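Local coordinates for putative histidinol-phosphate aminotransferase (PDB 3P1T), which probably transfers the amino group of L-histidinol phosphate to 2-oxoglutarate, with pyridoxal 5'-phosphate as cofactor, in histidine biosynthesis, at residues C80-S85 / R104-V109; Q159-A164 / E188-F193. One frame throughout, in Å; residues are numbered along the deposited sequence.

Interaction 1. Residues C80-S85 / R104-V109; sequences CFDRIS and RARIAV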
ATOM      1  N   CYS A  80      -2.992  -5.638  -8.122  1.00 36.34           N
ATOM      2  CA  CYS A  80      -3.183  -5.827  -9.547  1.00 37.81           C
ATOM      3  C   CYS A  80      -4.415  -6.726  -9.817  1.00 39.85           C
ATOM      4  O   CYS A  80      -5.321  -6.322 -10.554  1.00 37.98           O
ATOM      5  CB  CYS A  80      -1.916  -6.424 -10.151  1.00 40.01           C
ATOM      6  SG  CYS A  80      -2.057  -6.840 -11.908  1.00 45.65           S
ATOM      7  N   PHE A  81      -4.450  -7.930  -9.187  1.00 35.28           N
ATOM      8  CA  PHE A  81      -5.521  -8.903  -9.366  1.00 34.13           C
ATOM      9  C   PHE A  81      -6.849  -8.337  -8.874  1.00 36.32           C
ATOM     10  O   PHE A  81      -7.863  -8.526  -9.540  1.00 36.30           O
ATOM     11  CB  PHE A  81      -5.201 -10.234  -8.642  1.00 36.12           C
ATOM     12  CG  PHE A  81      -6.140 -11.358  -9.016  1.00 38.34           C
ATOM     13  CD1 PHE A  81      -7.373 -11.502  -8.376  1.00 40.68           C
ATOM     14  CD2 PHE A  81      -5.812 -12.249 -10.036  1.00 40.10           C
ATOM     15  CE1 PHE A  81      -8.269 -12.483  -8.774  1.00 41.22           C
ATOM     16  CE2 PHE A  81      -6.701 -13.238 -10.419  1.00 43.07           C
ATOM     17  CZ  PHE A  81      -7.928 -13.343  -9.791  1.00 40.95           C
ATOM     18  N   ASP A  82      -6.850  -7.664  -7.719  1.00 32.25           N
ATOM     19  CA  ASP A  82      -8.063  -7.094  -7.113  1.00 31.65           C
ATOM     20  C   ASP A  82      -8.673  -5.996  -7.961  1.00 36.89           C
ATOM     21  O   ASP A  82      -9.877  -6.039  -8.212  1.00 36.99           O
ATOM     22  CB  ASP A  82      -7.796  -6.530  -5.706  1.00 32.37           C
ATOM     23  CG  ASP A  82      -7.704  -7.552  -4.587  1.00 37.93           C
ATOM     24  OD1 ASP A  82      -7.733  -8.761  -4.881  1.00 39.23           O
ATOM     25  OD2 ASP A  82      -7.667  -7.141  -3.412  1.00 43.91           O
ATOM     26  N   ARG A  83      -7.868  -5.022  -8.413  1.00 33.07           N
ATOM     27  CA  ARG A  83      -8.406  -3.899  -9.175  1.00 32.26           C
ATOM     28  C   ARG A  83      -8.889  -4.366 -10.564  1.00 37.44           C
ATOM     29  O   ARG A  83      -9.910  -3.864 -11.023  1.00 37.53           O
ATOM     30  CB  ARG A  83      -7.389  -2.759  -9.279  1.00 31.49           C
ATOM     31  CG  ARG A  83      -7.011  -2.256  -7.891  1.00 36.44           C
ATOM     32  CD  ARG A  83      -7.100  -0.761  -7.720  1.00 39.86           C
ATOM     33  NE  ARG A  83      -6.760  -0.362  -6.353  1.00 33.48           N
ATOM     34  CZ  ARG A  83      -7.645  -0.248  -5.368  1.00 41.46           C
ATOM     35  NH1 ARG A  83      -8.931  -0.495  -5.585  1.00 24.75           N
ATOM     36  NH2 ARG A  83      -7.258   0.124  -4.163  1.00 28.60           N
ATOM     37  N   ILE A  84      -8.237  -5.381 -11.181  1.00 35.12           N
ATOM     38  CA  ILE A  84      -8.671  -5.916 -12.470  1.00 35.56           C
ATOM     39  C   ILE A  84      -9.983  -6.680 -12.274  1.00 41.50           C
ATOM     40  O   ILE A  84     -10.943  -6.436 -13.013  1.00 42.88           O
ATOM     41  CB  ILE A  84      -7.588  -6.802 -13.168  1.00 37.82           C
ATOM     42  CG1 ILE A  84      -6.409  -5.946 -13.642  1.00 37.17           C
ATOM     43  CG2 ILE A  84      -8.183  -7.573 -14.369  1.00 38.62           C
ATOM     44  CD1 ILE A  84      -5.240  -6.750 -14.220  1.00 43.16           C
ATOM     45  N   SER A  85     -10.029  -7.597 -11.285  1.00 37.02           N
ATOM     46  CA  SER A  85     -11.209  -8.433 -11.034  1.00 36.12           C
ATOM     47  C   SER A  85     -12.433  -7.563 -10.655  1.00 38.26           C
ATOM     48  O   SER A  85     -13.536  -7.910 -11.053  1.00 39.30           O
ATOM     49  CB  SER A  85     -10.934  -9.488  -9.963  1.00 37.65           C
ATOM     50  OG  SER A  85     -10.737  -8.962  -8.662  1.00 43.46           O
ATOM     51  N   ARG A 104      -5.455 -17.813  -6.373  1.00 34.17           N
ATOM     52  CA  ARG A 104      -6.412 -18.560  -5.541  1.00 34.42           C
ATOM     53  C   ARG A 104      -6.799 -17.795  -4.260  1.00 37.49           C
ATOM     54  O   ARG A 104      -7.968 -17.797  -3.885  1.00 37.34           O
ATOM     55  CB  ARG A 104      -5.849 -19.917  -5.133  1.00 34.42           C
ATOM     56  CG  ARG A 104      -6.289 -21.064  -5.998  1.00 41.96           C
ATOM     57  CD  ARG A 104      -5.829 -22.361  -5.381  1.00 40.27           C
ATOM     58  NE  ARG A 104      -6.362 -23.509  -6.118  1.00 35.32           N
ATOM     59  CZ  ARG A 104      -6.395 -24.749  -5.645  1.00 41.10           C
ATOM     60  NH1 ARG A 104      -5.969 -25.012  -4.420  1.00 35.95           N
ATOM     61  NH2 ARG A 104      -6.884 -25.731  -6.383  1.00 19.97           N
ATOM     62  N   ALA A 105      -5.807 -17.167  -3.593  1.00 32.66           N
ATOM     63  CA  ALA A 105      -5.963 -16.412  -2.347  1.00 31.25           C
ATOM     64  C   ALA A 105      -6.870 -15.215  -2.534  1.00 36.68           C
ATOM     65  O   ALA A 105      -7.734 -14.992  -1.695  1.00 37.84           O
ATOM     66  CB  ALA A 105      -4.613 -15.957  -1.838  1.00 31.15           C
ATOM     67  N   ARG A 106      -6.710 -14.479  -3.643  1.00 33.24           N
ATOM     68  CA  ARG A 106      -7.523 -13.292  -3.980  1.00 32.30           C
ATOM     69  C   ARG A 106      -8.939 -13.691  -4.430  1.00 37.14           C
ATOM     70  O   ARG A 106      -9.896 -12.947  -4.174  1.00 36.79           O
ATOM     71  CB  ARG A 106      -6.821 -12.468  -5.072  1.00 29.67           C
ATOM     72  CG  ARG A 106      -5.507 -11.845  -4.602  1.00 30.28           C
ATOM     73  CD  ARG A 106      -5.786 -10.646  -3.711  1.00 37.78           C
ATOM     74  NE  ARG A 106      -5.671 -10.942  -2.289  1.00 37.50           N
ATOM     75  CZ  ARG A 106      -6.187 -10.196  -1.318  1.00 47.98           C
ATOM     76  NH1 ARG A 106      -6.943  -9.145  -1.607  1.00 30.94           N
ATOM     77  NH2 ARG A 106      -6.003 -10.532  -0.051  1.00 44.40           N
ATOM     78  N   ILE A 107      -9.081 -14.872  -5.074  1.00 33.92           N
ATOM     79  CA  ILE A 107     -10.379 -15.401  -5.502  1.00 34.60           C
ATOM     80  C   ILE A 107     -11.157 -15.840  -4.213  1.00 40.93           C
ATOM     81  O   ILE A 107     -12.377 -15.690  -4.150  1.00 42.75           O
ATOM     82  CB  ILE A 107     -10.189 -16.531  -6.565  1.00 37.43           C
ATOM     83  CG1 ILE A 107      -9.884 -15.885  -7.949  1.00 37.25           C
ATOM     84  CG2 ILE A 107     -11.434 -17.434  -6.671  1.00 37.32           C
ATOM     85  CD1 ILE A 107      -9.149 -16.757  -8.956  1.00 51.92           C
ATOM     86  N   ALA A 108     -10.429 -16.247  -3.164  1.00 36.12           N
ATOM     87  CA  ALA A 108     -10.977 -16.643  -1.879  1.00 35.31           C
ATOM     88  C   ALA A 108     -11.486 -15.453  -1.068  1.00 39.56           C
ATOM     89  O   ALA A 108     -12.192 -15.668  -0.080  1.00 40.22           O
ATOM     90  CB  ALA A 108      -9.916 -17.368  -1.082  1.00 35.97           C
ATOM     91  N   VAL A 109     -11.065 -14.220  -1.399  1.00 36.35           N
ATOM     92  CA  VAL A 109     -11.540 -13.049  -0.642  1.00 35.93           C
ATOM     93  C   VAL A 109     -12.585 -12.330  -1.475  1.00 39.12           C
ATOM     94  O   VAL A 109     -13.140 -11.361  -1.010  1.00 40.22           O
ATOM     95  CB  VAL A 109     -10.459 -12.063  -0.121  1.00 39.28           C
ATOM     96  CG1 VAL A 109      -9.575 -12.716   0.929  1.00 39.15           C
ATOM     97  CG2 VAL A 109      -9.627 -11.474  -1.243  1.00 39.16           C
TER
HETATM   98  O   HOH W   1     -10.236  -9.965  -4.225  1.00 44.08           O

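Interaction 2. Residues Q159-A164 / E188-F193; sequences QLRQRA and ENELVF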
ATOM      1  N   GLN A 159      -3.729 -19.223 -29.069  1.00 51.42           N
ATOM      2  CA  GLN A 159      -5.014 -19.810 -28.703  1.00 50.46           C
ATOM      3  C   GLN A 159      -5.713 -18.952 -27.642  1.00 52.01           C
ATOM      4  O   GLN A 159      -6.897 -18.657 -27.812  1.00 51.85           O
ATOM      5  CB  GLN A 159      -4.828 -21.242 -28.201  1.00 51.89           C
ATOM      6  CG  GLN A 159      -6.046 -22.136 -28.440  1.00 73.37           C
ATOM      7  CD  GLN A 159      -5.990 -23.496 -27.771  1.00 93.89           C
ATOM      8  OE1 GLN A 159      -7.032 -24.100 -27.488  1.00 91.16           O
ATOM      9  NE2 GLN A 159      -4.800 -24.019 -27.487  1.00 84.28           N
ATOM     10  N   LEU A 160      -4.984 -18.508 -26.588  1.00 46.11           N
ATOM     11  CA  LEU A 160      -5.535 -17.664 -25.516  1.00 43.75           C
ATOM     12  C   LEU A 160      -6.061 -16.338 -26.052  1.00 49.16           C
ATOM     13  O   LEU A 160      -7.180 -15.948 -25.712  1.00 48.19           O
ATOM     14  CB  LEU A 160      -4.498 -17.384 -24.428  1.00 42.21           C
ATOM     15  CG  LEU A 160      -4.133 -18.544 -23.537  1.00 45.96           C
ATOM     16  CD1 LEU A 160      -2.760 -18.336 -22.919  1.00 45.99           C
ATOM     17  CD2 LEU A 160      -5.198 -18.788 -22.500  1.00 46.34           C
ATOM     18  N   ARG A 161      -5.287 -15.676 -26.940  1.00 47.23           N
ATOM     19  CA  ARG A 161      -5.655 -14.381 -27.517  1.00 46.62           C
ATOM     20  C   ARG A 161      -6.916 -14.474 -28.406  1.00 54.40           C
ATOM     21  O   ARG A 161      -7.625 -13.470 -28.524  1.00 55.39           O
ATOM     22  CB  ARG A 161      -4.491 -13.799 -28.305  1.00 41.98           C
ATOM     23  CG  ARG A 161      -3.474 -13.188 -27.369  1.00 45.66           C
ATOM     24  CD  ARG A 161      -2.149 -12.841 -28.010  1.00 53.84           C
ATOM     25  NE  ARG A 161      -1.264 -12.249 -27.005  1.00 55.66           N
ATOM     26  CZ  ARG A 161       0.062 -12.355 -26.993  1.00 64.10           C
ATOM     27  NH1 ARG A 161       0.691 -13.047 -27.940  1.00 42.61           N
ATOM     28  NH2 ARG A 161       0.768 -11.786 -26.025  1.00 48.40           N
ATOM     29  N   GLN A 162      -7.206 -15.677 -28.978  1.00 52.61           N
ATOM     30  CA  GLN A 162      -8.356 -15.955 -29.849  0.50 53.52           C
ATOM     31  C   GLN A 162      -9.583 -16.394 -29.040  1.00 57.66           C
ATOM     32  O   GLN A 162     -10.713 -16.024 -29.381  1.00 58.82           O
ATOM     33  CB  GLN A 162      -8.007 -17.048 -30.887  0.50 55.73           C
ATOM     34  CG  GLN A 162      -7.014 -16.612 -31.979  0.50 65.58           C
ATOM     35  CD  GLN A 162      -6.678 -17.687 -33.001  0.50 78.52           C
ATOM     36  OE1 GLN A 162      -7.218 -18.804 -32.993  0.50 73.57           O
ATOM     37  NE2 GLN A 162      -5.775 -17.366 -33.920  0.50 65.93           N
ATOM     38  N   ARG A 163      -9.366 -17.179 -27.962  1.00 53.19           N
ATOM     39  CA  ARG A 163     -10.440 -17.725 -27.126  1.00 52.50           C
ATOM     40  C   ARG A 163     -10.833 -16.891 -25.880  1.00 55.50           C
ATOM     41  O   ARG A 163     -12.006 -16.931 -25.519  1.00 55.71           O
ATOM     42  CB  ARG A 163     -10.062 -19.122 -26.621  1.00 52.25           C
ATOM     43  CG  ARG A 163     -10.083 -20.204 -27.689  1.00 59.23           C
ATOM     44  CD  ARG A 163     -10.082 -21.572 -27.044  1.00 69.46           C
ATOM     45  NE  ARG A 163     -10.691 -22.578 -27.917  1.00 96.62           N
ATOM     46  CZ  ARG A 163     -12.001 -22.819 -27.990  1.00118.45           C
ATOM     47  NH1 ARG A 163     -12.857 -22.114 -27.257  1.00105.79           N
ATOM     48  NH2 ARG A 163     -12.465 -23.756 -28.807  1.00107.95           N
ATOM     49  N   ALA A 164      -9.904 -16.209 -25.191  1.00 50.91           N
ATOM     50  CA  ALA A 164     -10.259 -15.481 -23.956  1.00 49.05           C
ATOM     51  C   ALA A 164     -11.009 -14.167 -24.207  1.00 51.98           C
ATOM     52  O   ALA A 164     -10.833 -13.537 -25.258  1.00 53.42           O
ATOM     53  CB  ALA A 164      -9.008 -15.174 -23.150  1.00 48.71           C
ATOM     54  N   GLU A 188      -6.717  -3.793 -26.143  1.00 47.79           N
ATOM     55  CA  GLU A 188      -8.155  -3.759 -25.817  1.00 47.62           C
ATOM     56  C   GLU A 188      -8.534  -4.829 -24.760  1.00 48.87           C
ATOM     57  O   GLU A 188      -9.182  -4.481 -23.770  1.00 47.85           O
ATOM     58  CB  GLU A 188      -8.984  -3.960 -27.107  1.00 50.41           C
ATOM     59  CG  GLU A 188     -10.490  -3.735 -26.999  1.00 65.42           C
ATOM     60  CD  GLU A 188     -11.322  -4.156 -28.207  1.00103.60           C
ATOM     61  OE1 GLU A 188     -10.899  -3.884 -29.356  1.00100.10           O
ATOM     62  OE2 GLU A 188     -12.419  -4.728 -28.002  1.00105.01           O
ATOM     63  N   ASN A 189      -8.070  -6.089 -24.934  1.00 44.12           N
ATOM     64  CA  ASN A 189      -8.439  -7.213 -24.062  1.00 42.50           C
ATOM     65  C   ASN A 189      -7.232  -7.938 -23.451  1.00 43.23           C
ATOM     66  O   ASN A 189      -7.336  -9.111 -23.065  1.00 41.75           O
ATOM     67  CB  ASN A 189      -9.250  -8.222 -24.891  1.00 43.05           C
ATOM     68  CG  ASN A 189     -10.391  -7.596 -25.633  1.00 56.87           C
ATOM     69  OD1 ASN A 189     -11.278  -6.957 -25.051  1.00 48.91           O
ATOM     70  ND2 ASN A 189     -10.346  -7.719 -26.941  1.00 52.02           N
ATOM     71  N   GLU A 190      -6.106  -7.241 -23.341  1.00 38.48           N
ATOM     72  CA  GLU A 190      -4.898  -7.853 -22.807  1.00 37.52           C
ATOM     73  C   GLU A 190      -4.132  -6.848 -21.941  1.00 42.41           C
ATOM     74  O   GLU A 190      -3.969  -5.675 -22.308  1.00 42.69           O
ATOM     75  CB  GLU A 190      -4.013  -8.393 -23.952  1.00 38.90           C
ATOM     76  CG  GLU A 190      -2.921  -9.339 -23.495  1.00 45.88           C
ATOM     77  CD  GLU A 190      -2.071  -9.992 -24.571  1.00 65.51           C
ATOM     78  OE1 GLU A 190      -2.458  -9.968 -25.765  1.00 44.33           O
ATOM     79  OE2 GLU A 190      -1.009 -10.547 -24.203  1.00 61.88           O
ATOM     80  N   LEU A 191      -3.687  -7.331 -20.784  1.00 37.52           N
ATOM     81  CA  LEU A 191      -2.894  -6.586 -19.814  1.00 36.81           C
ATOM     82  C   LEU A 191      -1.638  -7.386 -19.435  1.00 40.65           C
ATOM     83  O   LEU A 191      -1.614  -8.615 -19.561  1.00 41.42           O
ATOM     84  CB  LEU A 191      -3.722  -6.245 -18.554  1.00 35.88           C
ATOM     85  CG  LEU A 191      -4.886  -5.289 -18.756  1.00 41.15           C
ATOM     86  CD1 LEU A 191      -6.191  -6.050 -18.856  1.00 41.72           C
ATOM     87  CD2 LEU A 191      -4.994  -4.324 -17.602  1.00 41.24           C
ATOM     88  N   VAL A 192      -0.599  -6.696 -18.976  1.00 35.90           N
ATOM     89  CA  VAL A 192       0.641  -7.359 -18.562  1.00 35.01           C
ATOM     90  C   VAL A 192       1.092  -6.733 -17.210  1.00 37.22           C
ATOM     91  O   VAL A 192       0.918  -5.532 -16.980  1.00 35.69           O
ATOM     92  CB  VAL A 192       1.747  -7.325 -19.678  1.00 39.00           C
ATOM     93  CG1 VAL A 192       2.021  -5.934 -20.214  1.00 39.26           C
ATOM     94  CG2 VAL A 192       3.035  -8.002 -19.248  1.00 38.68           C
ATOM     95  N   PHE A 193       1.590  -7.580 -16.299  1.00 33.24           N
ATOM     96  CA  PHE A 193       2.113  -7.158 -15.005  1.00 32.10           C
ATOM     97  C   PHE A 193       3.624  -7.442 -14.907  1.00 37.93           C
ATOM     98  O   PHE A 193       4.064  -8.524 -15.272  1.00 37.56           O
ATOM     99  CB  PHE A 193       1.359  -7.848 -13.858  1.00 32.04           C
ATOM    100  CG  PHE A 193       1.957  -7.631 -12.483  1.00 32.58           C
ATOM    101  CD1 PHE A 193       1.650  -6.492 -11.741  1.00 34.46           C
ATOM    102  CD2 PHE A 193       2.827  -8.573 -11.925  1.00 33.65           C
ATOM    103  CE1 PHE A 193       2.214  -6.289 -10.476  1.00 34.34           C
ATOM    104  CE2 PHE A 193       3.398  -8.364 -10.662  1.00 35.08           C
ATOM    105  CZ  PHE A 193       3.062  -7.238  -9.936  1.00 32.93           C
TER

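Interaction 1. Residues C80-S85 / R104-V109
Asp82 OD2 is gripped from two subunits: Arg106 NH1 of the same chain lies 2.8 Å from it, and the indole NE1 of Trp225 of the second subunit is also hydrogen-bonded to it. The salt bridge uses the syn lone pair of OD2, and OD2 sits close to the guanidinium plane, at its edge, but the N-H...OD2 angle is only 130°, a bent bond. A second, weak hydrogen bond runs from Arg106 NH1 to Asp82 OD1, 3.4 Å long but straighter. One water donates to Asp82 OD1 (2.9 Å) and to Arg106 O (3.0 Å), tying the carboxylate to the backbone of the other helix. Arg106 is bent at chi2 and chi3, which brings its guanidinium round to the carboxylate; Val109 CG2 lies 3.5 Å above one face of the guanidinium, offset toward its rim. Beside the salt bridge, the Phe81 ring is met obliquely, its CD1 3.5 Å from Arg106 CB and its CZ 3.7 Å from Ile107 CG1. With CG anti to the backbone N (chi1 -169°), Phe81 reaches across to helix 102-107. Arg106 NH1 also donates to Lys223 O of the second subunit, so the charged pair is shared with the dimer interface. Two helices of the large alpha/beta domain of a fold-type I PLP-dependent enzyme thus meet through an apolar base and an intrachain salt bridge that borders the dimer interface.

Interaction 2. Residues Q159-A164 / E188-F193
Arg161 and Glu190 meet side-on: the guanidinium presents its NE and NH2 edge to the carboxylate, one nitrogen to each oxygen. The two flat groups are not coplanar, their planes being 34° apart, and the side chains run obliquely to one another. This twist falls unequally on the two bonds. Arg161 NH2 to Glu190 OE2 measures 2.8 Å with an N-H...O angle of 163°; it uses the syn lone pair of OE2, and the oxygen lies almost exactly in the guanidinium plane. Arg161 NE to Glu190 OE1 measures 2.9 Å but is more bent, at 145°, and here the oxygen is tilted out of the guanidinium plane while the nitrogen approaches on the syn side from outside the carboxylate plane. Two bonds on separate atoms restrict rotation of either group about its last torsion, although the pair lies at the protein surface.

Both chains are nearly straight. Arg161 is extended from CG to NE, and its CG lies beside the backbone N, from where the arm spans the gap between helix and strand. Glu190 has CG anti to its backbone N and continues extended, carrying the carboxylate out to the guanidinium. The reach is needed because the nearest CA atoms, those of Arg161 and Glu190, are 8.1 Å apart. The aliphatic part of the arginine also passes the acid, with Arg161 CD 3.7 Å from Glu190 OE1.

Ala185 in the preceding loop touches both side chains, and Leu167 packs against Glu190. Strand 190-195 lies in the seven-stranded sheet between 166-170, its parallel neighbour, and 208-211, its antiparallel one, while helix 154-163 rests on strand 137-142 through Leu160 and Ala164.

Interactions 1 and 2 have centres about 18 Å apart and follow one another along the chain, both in the part of it that carries the seven-stranded sheet. Interaction 1 pairs two helices and reaches the second subunit, whereas interaction 2 ties a helix to a strand of that sheet at the surface, with no other chain touching it. They meet through apolar packing, Cys80 SG being 3.7 Å from Phe193 CD1 and Ile84 CD1 4.2 Å from Leu191 CD2. Helix 76-87 therefore lies against strand 190-195, and Cys80 and Ile84 also pack on Leu168 and Leu210 of the adjoining strands.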